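Long-range contacts in chloride intracellular channel exc-4 (Caenorhabditis elegans, PDB 2YV9), which may insert into membranes to form chloride channels and is required to regulate lumen size as the excretory canal grows: residues R203-S208 with Q242-H247; P18-Y23 with M82-K87; N170-L175 with H216-L221; P111-D116 with M188-C193. All coordinates share one frame; numbering follows the deposited sequence. Where two conformers were deposited one is given.

Contact 1 of 4, residues R203-S208 with Q242-H247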
loop_
_atom_site.group_PDB
_atom_site.type_symbol
_atom_site.label_atom_id
_atom_site.label_comp_id
_atom_site.label_asym_id
_atom_site.label_seq_id
_atom_site.Cartn_x
_atom_site.Cartn_y
_atom_site.Cartn_z
ATOM N N ARG A 203 8.010 21.383 6.402
ATOM C CA ARG A 203 9.015 22.410 6.678
ATOM C C ARG A 203 9.855 22.739 5.433
ATOM O O ARG A 203 9.995 23.893 5.028
ATOM C CB ARG A 203 9.948 21.972 7.804
ATOM C CG ARG A 203 10.445 23.117 8.636
ATOM C CD ARG A 203 11.734 23.697 8.180
ATOM N NE ARG A 203 12.052 24.959 8.859
ATOM C CZ ARG A 203 13.230 25.264 9.402
ATOM N NH1 ARG A 203 14.245 24.428 9.371
ATOM N NH2 ARG A 203 13.414 26.461 9.933
ATOM N N ILE A 204 10.379 21.696 4.815
ATOM C CA ILE A 204 11.215 21.842 3.603
ATOM C C ILE A 204 10.421 22.446 2.458
ATOM O O ILE A 204 10.896 23.371 1.791
ATOM C CB ILE A 204 11.812 20.484 3.178
ATOM C CG1 ILE A 204 12.744 19.901 4.244
ATOM C CG2 ILE A 204 12.609 20.603 1.849
ATOM C CD1 ILE A 204 13.811 20.862 4.758
ATOM N N ILE A 205 9.232 21.926 2.187
ATOM C CA ILE A 205 8.424 22.427 1.053
ATOM C C ILE A 205 7.932 23.855 1.365
ATOM O O ILE A 205 7.900 24.740 0.511
ATOM C CB ILE A 205 7.266 21.493 0.715
ATOM C CG1 ILE A 205 7.804 20.172 0.191
ATOM C CG2 ILE A 205 6.290 22.128 -0.344
ATOM C CD1 ILE A 205 8.771 20.325 -1.019
ATOM N N GLY A 206 7.554 24.104 2.616
ATOM C CA GLY A 206 7.245 25.480 2.993
ATOM C C GLY A 206 8.337 26.492 2.707
ATOM O O GLY A 206 8.083 27.561 2.063
ATOM N N LEU A 207 9.556 26.207 3.163
ATOM C CA LEU A 207 10.667 27.165 2.988
ATOM C C LEU A 207 11.039 27.243 1.520
ATOM O O LEU A 207 11.343 28.334 1.021
ATOM C CB LEU A 207 11.903 26.821 3.826
ATOM C CG LEU A 207 11.702 27.090 5.336
ATOM C CD1 LEU A 207 13.013 26.821 6.039
ATOM C CD2 LEU A 207 11.243 28.512 5.610
ATOM N N SER A 208 11.003 26.118 0.822
ATOM C CA SER A 208 11.618 26.100 -0.526
ATOM C C SER A 208 10.695 26.517 -1.661
ATOM O O SER A 208 11.142 27.201 -2.616
ATOM C CB SER A 208 12.202 24.742 -0.834
ATOM O OG SER A 208 11.171 23.780 -0.956
ATOM N N GLN A 242 16.756 18.116 -1.479
ATOM C CA GLN A 242 16.528 18.213 -2.911
ATOM C C GLN A 242 15.599 17.135 -3.423
ATOM O O GLN A 242 14.828 17.372 -4.369
ATOM C CB GLN A 242 17.845 18.115 -3.668
ATOM C CG GLN A 242 18.772 19.309 -3.456
ATOM C CD GLN A 242 19.414 19.335 -2.102
ATOM O OE1 GLN A 242 19.569 18.306 -1.430
ATOM N NE2 GLN A 242 19.860 20.514 -1.706
ATOM N N ASP A 243 15.656 15.959 -2.787
ATOM C CA ASP A 243 14.808 14.858 -3.179
ATOM C C ASP A 243 13.366 15.028 -2.645
ATOM O O ASP A 243 12.424 14.556 -3.256
ATOM C CB ASP A 243 15.422 13.507 -2.798
ATOM C CG ASP A 243 16.752 13.320 -3.441
ATOM O OD1 ASP A 243 16.749 13.651 -4.665
ATOM O OD2 ASP A 243 17.750 12.994 -2.749
ATOM N N ILE A 244 13.202 15.725 -1.515
ATOM C CA ILE A 244 11.874 16.022 -1.051
ATOM C C ILE A 244 11.237 17.027 -2.035
ATOM O O ILE A 244 10.106 16.844 -2.476
ATOM C CB ILE A 244 11.882 16.621 0.381
ATOM C CG1 ILE A 244 12.399 15.578 1.392
ATOM C CG2 ILE A 244 10.442 17.069 0.759
ATOM C CD1 ILE A 244 12.723 16.128 2.839
ATOM N N ILE A 245 11.984 18.090 -2.353
ATOM C CA ILE A 245 11.501 19.128 -3.290
ATOM C C ILE A 245 11.163 18.493 -4.627
ATOM O O ILE A 245 10.062 18.681 -5.168
ATOM C CB ILE A 245 12.527 20.243 -3.439
ATOM C CG1 ILE A 245 12.687 21.038 -2.140
ATOM C CG2 ILE A 245 12.093 21.200 -4.539
ATOM C CD1 ILE A 245 14.082 21.657 -2.001
ATOM N N HIS A 246 12.051 17.641 -5.138
ATOM C CA HIS A 246 11.823 17.022 -6.437
ATOM C C HIS A 246 10.624 16.094 -6.479
ATOM O O HIS A 246 9.902 16.064 -7.451
ATOM C CB HIS A 246 13.068 16.270 -6.857
ATOM C CG HIS A 246 13.057 15.880 -8.300
ATOM N ND1 HIS A 246 12.708 14.618 -8.730
ATOM C CD2 HIS A 246 13.309 16.605 -9.416
ATOM C CE1 HIS A 246 12.772 14.577 -10.054
ATOM N NE2 HIS A 246 13.126 15.773 -10.494
ATOM N N HIS A 247 10.379 15.398 -5.358
ATOM C CA HIS A 247 9.252 14.513 -5.250
ATOM C C HIS A 247 7.964 15.274 -5.530
ATOM O O HIS A 247 7.144 14.814 -6.329
ATOM C CB HIS A 247 9.275 13.859 -3.846
ATOM C CG HIS A 247 8.050 13.079 -3.501
ATOM N ND1 HIS A 247 7.923 11.731 -3.760
ATOM C CD2 HIS A 247 6.911 13.449 -2.866
ATOM C CE1 HIS A 247 6.761 11.303 -3.291
ATOM N NE2 HIS A 247 6.121 12.329 -2.760
#
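The carbonyl oxygen of I204 is gripped twice by S208, through the helical bond from S208 N (2.9 Å) and through S208 OG, 2.8 Å from I204 O, the two donors coming from opposite faces of the carbonyl plane. The hydroxyl thus turns back into its own helix, part of a steep helix-helix crossing in the helical domain of this GST fold: the axes of 203-208 and 242-247 cross at 77° with a closest approach of 9.6 Å. Four isoleucines fill the crossing. I204 uses both branches, CG1 touching I244 CD1 at 4.0 Å while CG2 lies against I245 CG1, and its side chain runs at about a right angle to both partners. I205 reaches in with the end of its longer branch, CG1 and CD1: with CG1 anti to the carbonyl carbon (chi1 -66°), CD1 is carried to 3.7 Å from I245 CA and also rests beside I244 CG2. Behind I205, F130 and L134 of helix 117-140 continue the apolar layer, while on helix 241-251 D243 bonds R33 and S27. At the edge of the crossing, S208 OG sits 3.3 Å from I245 CG1, a tight touch of a hydroxyl on a methylene.

Contact 2 of 4, residues P18-Y23 with M82-K87; sequences PLLELY and MIEEEK
In the four-stranded mixed sheet of the thioredoxin-like N-terminal domain, strand 19-25 lies between a parallel neighbour, 57-63, and an antiparallel one, 81-84; the latter pairing is formed here. E21 and I83 are a hydrogen-bonded pair, with E21 N to I83 O at 2.9 Å and I83 N to E21 O at 2.8 Å. L22 and M82 follow as a non-hydrogen-bonded pair. On their face of the sheet, M82 SD comes 4.0 Å from L20 CB, and L47 of helix 38-52 covers both residues. On the other face, the edge of the Y23 ring presses on I83, Y23 CE2 standing 3.3 Å from I83 CG1. Beyond the paired residues a water takes E85 N (2.8 Å) and lies within bonding distance of E21 OE2 and I83 O, more acceptors than its protons can serve; it extends the link where the strand gives way to a 3-10 turn. L20 and E84 run alongside each other, so that L20 CD2 lies against the carboxylate of E84. The charge of E84 beside this leucine is probably balanced by R100, salt-bridged to OE2, while the hydroxyl of Y91 is bonded to OE1.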
loop_
_atom_site.group_PDB
_atom_site.type_symbol
_atom_site.label_atom_id
_atom_site.label_comp_id
_atom_site.label_asym_id
_atom_site.label_seq_id
_atom_site.Cartn_x
_atom_site.Cartn_y
_atom_site.Cartn_z
ATOM N N PRO A 18 15.501 -12.435 12.282
ATOM C CA PRO A 18 15.000 -12.296 10.911
ATOM C C PRO A 18 15.684 -11.185 10.112
ATOM O O PRO A 18 16.049 -10.144 10.674
ATOM C CB PRO A 18 13.518 -11.998 11.106
ATOM C CG PRO A 18 13.355 -11.611 12.539
ATOM C CD PRO A 18 14.434 -12.306 13.285
ATOM N N LEU A 19 15.876 -11.431 8.814
ATOM C CA LEU A 19 16.419 -10.462 7.889
ATOM C C LEU A 19 15.255 -9.934 7.071
ATOM O O LEU A 19 14.608 -10.709 6.348
ATOM C CB LEU A 19 17.461 -11.081 6.933
ATOM C CG LEU A 19 17.907 -10.185 5.771
ATOM C CD1 LEU A 19 18.537 -8.882 6.348
ATOM C CD2 LEU A 19 18.868 -10.926 4.837
ATOM N N LEU A 20 14.990 -8.632 7.204
ATOM C CA LEU A 20 13.913 -7.943 6.473
ATOM C C LEU A 20 14.567 -6.941 5.537
ATOM O O LEU A 20 15.367 -6.103 5.996
ATOM C CB LEU A 20 12.997 -7.227 7.456
ATOM C CG LEU A 20 12.342 -8.099 8.533
ATOM C CD1 LEU A 20 11.570 -7.266 9.597
ATOM C CD2 LEU A 20 11.472 -9.174 7.889
ATOM N N GLU A 21 14.298 -7.063 4.236
ATOM C CA GLU A 21 14.826 -6.131 3.246
ATOM C C GLU A 21 13.666 -5.226 2.848
ATOM O O GLU A 21 12.565 -5.700 2.617
ATOM C CB GLU A 21 15.423 -6.875 2.045
ATOM C CG GLU A 21 16.420 -7.959 2.477
ATOM C CD GLU A 21 16.855 -8.870 1.346
ATOM O OE1 GLU A 21 17.375 -8.349 0.332
ATOM O OE2 GLU A 21 16.708 -10.109 1.490
ATOM N N LEU A 22 13.913 -3.922 2.874
ATOM C CA LEU A 22 12.945 -2.926 2.459
ATOM C C LEU A 22 13.424 -2.253 1.192
ATOM O O LEU A 22 14.545 -1.744 1.142
ATOM C CB LEU A 22 12.790 -1.885 3.552
ATOM C CG LEU A 22 11.697 -0.860 3.254
ATOM C CD1 LEU A 22 10.308 -1.476 3.358
ATOM C CD2 LEU A 22 11.837 0.263 4.252
ATOM N N TYR A 23 12.556 -2.256 0.178
ATOM C CA TYR A 23 12.822 -1.600 -1.086
ATOM C C TYR A 23 12.048 -0.300 -1.023
ATOM O O TYR A 23 10.866 -0.307 -0.711
ATOM C CB TYR A 23 12.305 -2.450 -2.256
ATOM C CG TYR A 23 13.144 -3.674 -2.537
ATOM C CD1 TYR A 23 14.101 -3.679 -3.531
ATOM C CD2 TYR A 23 13.013 -4.818 -1.750
ATOM C CE1 TYR A 23 14.873 -4.804 -3.773
ATOM C CE2 TYR A 23 13.771 -5.941 -1.999
ATOM C CZ TYR A 23 14.700 -5.929 -3.003
ATOM O OH TYR A 23 15.460 -7.064 -3.224
ATOM N N MET A 82 8.643 -5.208 1.262
ATOM C CA MET A 82 9.515 -5.841 2.240
ATOM C C MET A 82 9.646 -7.316 1.928
ATOM O O MET A 82 8.606 -8.000 1.643
ATOM C CB MET A 82 9.019 -5.613 3.668
ATOM C CG MET A 82 10.053 -6.007 4.726
ATOM S SD MET A 82 9.526 -5.494 6.375
ATOM C CE MET A 82 8.157 -6.545 6.749
ATOM N N ILE A 83 10.916 -7.796 1.920
ATOM C CA ILE A 83 11.234 -9.173 1.598
ATOM C C ILE A 83 11.791 -9.878 2.802
ATOM O O ILE A 83 12.641 -9.301 3.524
ATOM C CB ILE A 83 12.309 -9.314 0.481
ATOM C CG1 ILE A 83 11.982 -8.410 -0.698
ATOM C CG2 ILE A 83 12.353 -10.745 0.016
ATOM C CD1 ILE A 83 10.703 -8.630 -1.207
ATOM N N GLU A 84 11.267 -11.070 3.057
ATOM C CA GLU A 84 11.846 -11.938 4.139
ATOM C C GLU A 84 12.205 -13.263 3.485
ATOM O O GLU A 84 11.479 -14.246 3.522
ATOM C CB GLU A 84 10.888 -12.111 5.294
ATOM C CG GLU A 84 11.507 -12.730 6.553
ATOM C CD GLU A 84 10.601 -12.552 7.772
ATOM O OE1 GLU A 84 9.464 -12.013 7.650
ATOM O OE2 GLU A 84 11.004 -12.993 8.872
ATOM N N GLU A 85 13.355 -13.259 2.849
ATOM C CA GLU A 85 13.753 -14.348 1.968
ATOM C C GLU A 85 13.859 -15.686 2.695
ATOM O O GLU A 85 13.464 -16.713 2.159
ATOM C CB GLU A 85 15.069 -14.015 1.313
ATOM C CG GLU A 85 15.012 -14.202 -0.127
ATOM C CD GLU A 85 16.312 -13.878 -0.785
ATOM O OE1 GLU A 85 17.083 -13.064 -0.268
ATOM O OE2 GLU A 85 16.531 -14.476 -1.848
ATOM N N GLU A 86 14.329 -15.667 3.940
ATOM C CA GLU A 86 14.515 -16.915 4.659
ATOM C C GLU A 86 13.179 -17.627 4.922
ATOM O O GLU A 86 13.168 -18.834 5.096
ATOM C CB GLU A 86 15.327 -16.687 5.958
ATOM C CG GLU A 86 16.706 -16.095 5.691
ATOM C CD GLU A 86 17.544 -15.862 6.941
ATOM O OE1 GLU A 86 16.998 -15.826 8.068
ATOM O OE2 GLU A 86 18.770 -15.698 6.771
ATOM N N LYS A 87 12.059 -16.881 4.962
ATOM C CA LYS A 87 10.715 -17.488 5.032
ATOM C C LYS A 87 10.046 -17.612 3.660
ATOM O O LYS A 87 8.893 -17.982 3.580
ATOM C CB LYS A 87 9.813 -16.643 5.919
ATOM C CG LYS A 87 10.332 -16.444 7.325
ATOM C CD LYS A 87 9.267 -15.781 8.174
ATOM C CE LYS A 87 9.634 -15.827 9.640
ATOM N NZ LYS A 87 9.569 -17.214 10.172
HETATM O O HOH W 1 15.089 -11.058 3.301
#

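Contact 3 of 4, residues N170-L175 with H216-L221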
loop_
_atom_site.group_PDB
_atom_site.type_symbol
_atom_site.label_atom_id
_atom_site.label_comp_id
_atom_site.label_asym_id
_atom_site.label_seq_id
_atom_site.Cartn_x
_atom_site.Cartn_y
_atom_site.Cartn_z
ATOM N N ASN A 170 -2.995 22.859 16.612
ATOM C CA ASN A 170 -3.682 21.765 17.343
ATOM C C ASN A 170 -2.696 20.707 17.866
ATOM O O ASN A 170 -2.742 20.286 19.024
ATOM C CB ASN A 170 -4.753 21.131 16.476
ATOM C CG ASN A 170 -5.943 22.068 16.199
ATOM O OD1 ASN A 170 -6.137 23.069 16.876
ATOM N ND2 ASN A 170 -6.735 21.721 15.180
ATOM N N ILE A 171 -1.761 20.323 17.020
ATOM C CA ILE A 171 -0.677 19.438 17.427
ATOM C C ILE A 171 0.262 20.032 18.504
ATOM O O ILE A 171 0.611 19.344 19.496
ATOM C CB ILE A 171 0.085 18.936 16.177
ATOM C CG1 ILE A 171 -0.886 18.233 15.189
ATOM C CG2 ILE A 171 1.221 18.000 16.607
ATOM C CD1 ILE A 171 -0.221 17.771 13.862
ATOM N N ASP A 172 0.653 21.295 18.342
ATOM C CA ASP A 172 1.363 21.986 19.399
ATOM C C ASP A 172 0.615 21.871 20.724
ATOM O O ASP A 172 1.231 21.569 21.713
ATOM C CB ASP A 172 1.533 23.455 19.065
ATOM C CG ASP A 172 2.473 24.174 20.019
ATOM O OD1 ASP A 172 3.677 23.872 20.086
ATOM O OD2 ASP A 172 1.990 25.130 20.681
ATOM N N GLN A 173 -0.695 22.134 20.676
ATOM C CA GLN A 173 -1.550 22.119 21.873
ATOM C C GLN A 173 -1.592 20.731 22.497
ATOM O O GLN A 173 -1.455 20.589 23.728
ATOM C CB GLN A 173 -2.960 22.608 21.517
ATOM C CG GLN A 173 -3.009 24.127 21.323
ATOM C CD GLN A 173 -4.355 24.633 20.763
ATOM O OE1 GLN A 173 -5.395 24.472 21.402
ATOM N NE2 GLN A 173 -4.327 25.255 19.569
ATOM N N LEU A 174 -1.759 19.710 21.663
ATOM C CA LEU A 174 -1.730 18.321 22.145
ATOM C C LEU A 174 -0.412 17.957 22.824
ATOM O O LEU A 174 -0.373 17.338 23.883
ATOM C CB LEU A 174 -1.978 17.373 20.979
ATOM C CG LEU A 174 -1.974 15.884 21.304
ATOM C CD1 LEU A 174 -2.989 15.608 22.454
ATOM C CD2 LEU A 174 -2.288 15.090 20.046
ATOM N N LEU A 175 0.702 18.339 22.216
ATOM C CA LEU A 175 1.985 18.062 22.786
ATOM C C LEU A 175 2.208 18.802 24.087
ATOM O O LEU A 175 2.866 18.279 25.002
ATOM C CB LEU A 175 3.081 18.433 21.785
ATOM C CG LEU A 175 3.240 17.458 20.627
ATOM C CD1 LEU A 175 4.079 18.155 19.484
ATOM C CD2 LEU A 175 3.921 16.094 21.004
ATOM N N HIS A 216 6.865 29.844 14.411
ATOM C CA HIS A 216 7.919 29.769 15.438
ATOM C C HIS A 216 7.400 29.820 16.888
ATOM O O HIS A 216 8.112 29.489 17.839
ATOM C CB HIS A 216 8.920 30.907 15.156
ATOM C CG HIS A 216 9.707 30.689 13.911
ATOM N ND1 HIS A 216 10.751 31.507 13.528
ATOM C CD2 HIS A 216 9.596 29.740 12.943
ATOM C CE1 HIS A 216 11.265 31.055 12.400
ATOM N NE2 HIS A 216 10.592 29.985 12.022
ATOM N N ASN A 217 6.156 30.222 17.056
ATOM C CA ASN A 217 5.556 30.297 18.397
ATOM C C ASN A 217 5.048 28.940 18.896
ATOM O O ASN A 217 4.677 28.805 20.061
ATOM C CB ASN A 217 4.452 31.352 18.429
ATOM C CG ASN A 217 3.241 30.970 17.612
ATOM O OD1 ASN A 217 3.346 30.696 16.436
ATOM N ND2 ASN A 217 2.074 30.976 18.240
ATOM N N PHE A 218 5.020 27.926 18.023
ATOM C CA PHE A 218 4.577 26.588 18.392
ATOM C C PHE A 218 5.750 25.802 19.014
ATOM O O PHE A 218 6.349 24.886 18.413
ATOM C CB PHE A 218 4.043 25.850 17.173
ATOM C CG PHE A 218 2.848 26.493 16.533
ATOM C CD1 PHE A 218 2.042 27.418 17.208
ATOM C CD2 PHE A 218 2.515 26.156 15.228
ATOM C CE1 PHE A 218 0.956 27.998 16.571
ATOM C CE2 PHE A 218 1.416 26.681 14.608
ATOM C CZ PHE A 218 0.634 27.615 15.252
ATOM N N THR A 219 6.101 26.147 20.253
ATOM C CA THR A 219 7.324 25.642 20.862
ATOM C C THR A 219 7.356 24.133 21.107
ATOM O O THR A 219 8.408 23.489 20.972
ATOM C CB THR A 219 7.543 26.313 22.230
ATOM O OG1 THR A 219 7.229 27.699 22.114
ATOM C CG2 THR A 219 8.954 26.122 22.724
ATOM N N HIS A 220 6.215 23.571 21.532
ATOM C CA HIS A 220 6.119 22.129 21.800
ATOM C C HIS A 220 6.252 21.341 20.500
ATOM O O HIS A 220 6.903 20.310 20.457
ATOM C CB HIS A 220 4.830 21.770 22.511
ATOM C CG HIS A 220 4.861 22.128 23.969
ATOM N ND1 HIS A 220 4.662 23.419 24.401
ATOM C CD2 HIS A 220 5.238 21.413 25.052
ATOM C CE1 HIS A 220 4.827 23.460 25.716
ATOM N NE2 HIS A 220 5.203 22.261 26.129
ATOM N N LEU A 221 5.622 21.870 19.443
ATOM C CA LEU A 221 5.723 21.231 18.120
ATOM C C LEU A 221 7.163 21.273 17.664
ATOM O O LEU A 221 7.662 20.289 17.100
ATOM C CB LEU A 221 4.841 21.943 17.134
ATOM C CG LEU A 221 4.844 21.444 15.686
ATOM C CD1 LEU A 221 4.331 20.072 15.658
ATOM C CD2 LEU A 221 4.026 22.376 14.813
HETATM O O HOH W 2 3.753 25.444 22.601
#
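D172, in the last third of helix 155-178, pushes its carboxylate into the first turn of another helix, 219-228, where the N-cap residue is a phenylalanine, F218, with no polar side chain to offer. OD1 of D172 accepts from L221 N at 2.9 Å, nearly straight at 160°, through the lone pair that faces away from OD2. D172 OD1 also lies 2.9 Å from H220 N. The reach comes from a side chain with CG anti to the backbone N (chi1 -170°), which brings the carboxylate alongside F218; D172 OD1 is 3.5 Å from F218 CB, and the carboxylate and ring planes are 31° apart. D172 OD2 receives a bond from a water at 2.6 Å, and this water, in the plane of the H220 ring at its edge, is also hydrogen-bonded to H220 ND1. A negative group at this helix end would probably be favoured by the helix dipole. On either side of D172 in sequence the chemistry becomes apolar: L175 CB meets H220 CB at 3.8 Å, L175 CD1 slides over the L221 backbone, and I171 CG2 touches L221 CD1 at 3.9 Å. The side chain of F218, the centre of an inverse gamma turn, touches L168 and S169. An acidic side chain bonding a first-turn backbone N of a neighbouring helix thus joins two helices of the all-helical C-terminal domain of the GST fold.

Contact 4 of 4, residues P111-D116 with M188-C193; sequences PLFEKD and MTEYDC
Residues 111-116, without regular structure, run beside the start of helix 190-210 with their end-to-end direction only 28° from that of 188-191, the backbones nearest at L112 and T189. E190 N bonds L112 O at 2.9 Å, approaching in line with the C=O bond but bent at the hydrogen (133°), and the CA of T189 crowds the same oxygen. E190 OE2 accepts from E114 N at 3.2 Å on the syn side, 21° out of the carboxylate plane, while E190 OE1 is only 2.5 Å from E114 O; two oxygens so close suggest that this acid probably keeps a proton and donates it. OE1 of E190 also lies over one face of the Y191 ring, offset toward its rim. Y191 OH accepts from D116 N at 3.0 Å and has a further partner in E120. The apolar contacts are lighter: F113 CD1 meets E190 CB at 3.8 Å, and L112 CD1 lies beside M188 CE. T189 and D192 form a capping box, with D192 OD2 taking T189 N at 2.7 Å and T189 OG1 weakly accepting from Y191 N, as in the S/T-x-x-D box that opens the corresponding helix of GST folds. D116, the N-cap of helix 117-140, bonds weakly to S118 N and A119 N through OD1, while OD2 is salt-bridged to R178. The contact therefore lies where the two domains meet: F113 and L112 pack on I101 of helix 94-107, E190 and F113 touch E46, and M188 touches M45, both on helix 38-52, while Y191 rests on A119 and I123 of helix 117-140.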
loop_
_atom_site.group_PDB
_atom_site.type_symbol
_atom_site.label_atom_id
_atom_site.label_comp_id
_atom_site.label_asym_id
_atom_site.label_seq_id
_atom_site.Cartn_x
_atom_site.Cartn_y
_atom_site.Cartn_z
ATOM N N PRO A 111 7.068 -1.349 22.394
ATOM C CA PRO A 111 5.875 -0.518 22.411
ATOM C C PRO A 111 5.725 0.381 21.193
ATOM O O PRO A 111 5.413 1.578 21.303
ATOM C CB PRO A 111 6.103 0.353 23.666
ATOM C CG PRO A 111 7.499 0.559 23.675
ATOM C CD PRO A 111 8.118 -0.764 23.255
ATOM N N LEU A 112 5.902 -0.207 20.029
ATOM C CA LEU A 112 5.948 0.573 18.789
ATOM C C LEU A 112 4.579 0.878 18.204
ATOM O O LEU A 112 4.439 1.851 17.455
ATOM C CB LEU A 112 6.810 -0.178 17.784
ATOM C CG LEU A 112 7.084 0.401 16.398
ATOM C CD1 LEU A 112 7.758 1.764 16.438
ATOM C CD2 LEU A 112 7.962 -0.593 15.565
ATOM N N PHE A 113 3.575 0.054 18.508
ATOM C CA PHE A 113 2.252 0.236 17.936
ATOM C C PHE A 113 1.237 0.453 19.004
ATOM O O PHE A 113 1.173 -0.324 19.987
ATOM C CB PHE A 113 1.815 -0.948 17.104
ATOM C CG PHE A 113 2.613 -1.113 15.863
ATOM C CD1 PHE A 113 2.259 -0.449 14.708
ATOM C CD2 PHE A 113 3.747 -1.897 15.864
ATOM C CE1 PHE A 113 2.997 -0.615 13.571
ATOM C CE2 PHE A 113 4.516 -2.051 14.744
ATOM C CZ PHE A 113 4.146 -1.416 13.595
ATOM N N GLU A 114 0.456 1.501 18.782
ATOM C CA GLU A 114 -0.680 1.865 19.633
ATOM C C GLU A 114 -1.829 2.342 18.760
ATOM O O GLU A 114 -1.650 2.558 17.562
ATOM C CB GLU A 114 -0.286 2.979 20.584
ATOM C CG GLU A 114 0.786 2.658 21.548
ATOM C CD GLU A 114 0.412 1.598 22.536
ATOM O OE1 GLU A 114 -0.800 1.292 22.686
ATOM O OE2 GLU A 114 1.349 1.066 23.150
ATOM N N LYS A 115 -3.028 2.415 19.327
ATOM C CA LYS A 115 -4.187 2.983 18.638
ATOM C C LYS A 115 -4.627 4.270 19.322
ATOM O O LYS A 115 -4.786 4.338 20.538
ATOM C CB LYS A 115 -5.343 1.991 18.553
ATOM C CG LYS A 115 -5.228 1.009 17.406
ATOM C CD LYS A 115 -5.482 1.685 16.050
ATOM C CE LYS A 115 -5.264 0.720 14.887
ATOM N NZ LYS A 115 -4.660 1.386 13.694
ATOM N N ASP A 116 -4.751 5.333 18.535
ATOM C CA ASP A 116 -5.086 6.625 19.096
ATOM C C ASP A 116 -5.813 7.391 18.012
ATOM O O ASP A 116 -5.185 7.819 17.021
ATOM C CB ASP A 116 -3.858 7.359 19.530
ATOM C CG ASP A 116 -4.175 8.694 20.166
ATOM O OD1 ASP A 116 -5.334 9.155 20.054
ATOM O OD2 ASP A 116 -3.258 9.286 20.744
ATOM N N MET A 188 8.916 5.997 20.717
ATOM C CA MET A 188 8.499 6.224 19.320
ATOM C C MET A 188 7.442 5.202 18.947
ATOM O O MET A 188 7.600 4.027 19.243
ATOM C CB MET A 188 9.695 6.070 18.383
ATOM C CG MET A 188 9.394 6.527 16.946
ATOM S SD MET A 188 10.772 6.255 15.806
ATOM C CE MET A 188 10.659 4.495 15.570
ATOM N N THR A 189 6.362 5.642 18.278
ATOM C CA THR A 189 5.321 4.757 17.829
ATOM C C THR A 189 5.099 4.951 16.328
ATOM O O THR A 189 5.682 5.844 15.725
ATOM C CB THR A 189 3.971 5.005 18.562
ATOM O OG1 THR A 189 3.447 6.323 18.274
ATOM C CG2 THR A 189 4.121 4.799 20.094
ATOM N N GLU A 190 4.190 4.150 15.759
ATOM C CA GLU A 190 3.857 4.283 14.338
ATOM C C GLU A 190 3.365 5.703 13.993
ATOM O O GLU A 190 3.657 6.230 12.903
ATOM C CB GLU A 190 2.887 3.197 13.881
ATOM C CG GLU A 190 1.367 3.546 13.972
ATOM C CD GLU A 190 0.770 3.265 15.310
ATOM O OE1 GLU A 190 -0.494 3.139 15.380
ATOM O OE2 GLU A 190 1.543 3.182 16.285
ATOM N N TYR A 191 2.692 6.375 14.930
ATOM C CA TYR A 191 2.226 7.723 14.676
ATOM C C TYR A 191 3.368 8.716 14.466
ATOM O O TYR A 191 3.251 9.613 13.645
ATOM C CB TYR A 191 1.276 8.176 15.734
ATOM C CG TYR A 191 0.039 7.302 15.776
ATOM C CD1 TYR A 191 -0.797 7.200 14.696
ATOM C CD2 TYR A 191 -0.307 6.615 16.945
ATOM C CE1 TYR A 191 -1.943 6.430 14.732
ATOM C CE2 TYR A 191 -1.432 5.796 16.981
ATOM C CZ TYR A 191 -2.279 5.740 15.876
ATOM O OH TYR A 191 -3.440 4.985 15.855
ATOM N N ASP A 192 4.486 8.556 15.185
ATOM C CA ASP A 192 5.700 9.346 14.917
ATOM C C ASP A 192 6.265 9.031 13.566
ATOM O O ASP A 192 6.819 9.920 12.894
ATOM C CB ASP A 192 6.724 9.043 15.952
ATOM C CG ASP A 192 6.160 9.322 17.362
ATOM O OD1 ASP A 192 5.758 10.474 17.632
ATOM O OD2 ASP A 192 6.047 8.359 18.166
ATOM N N CYS A 193 6.154 7.760 13.199
ATOM C CA CYS A 193 6.695 7.286 11.931
ATOM C C CYS A 193 5.901 7.912 10.757
ATOM O O CYS A 193 6.417 7.985 9.626
ATOM C CB CYS A 193 6.729 5.819 11.867
ATOM S SG CYS A 193 7.867 5.104 13.109
#

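The four contacts illustrate how chemistry follows position in a two-domain GST fold. Contacts 1 and 2 are both buried, yet contact 1 is an almost wholly apolar meeting of helices whereas contact 2 is held by backbone bonds between strands; their centres lie about 31 Å apart, on opposite sides of the chain's centre. Contacts 3 and 4 are only partly buried and share a different logic, helix starts met by acidic side chains: an aspartate from another helix in contact 3, a local capping box in contact 4. Helix 190-210 serves contact 4 at its beginning and contact 1 near its end, whereas contact 3 joins the helices that precede and follow it.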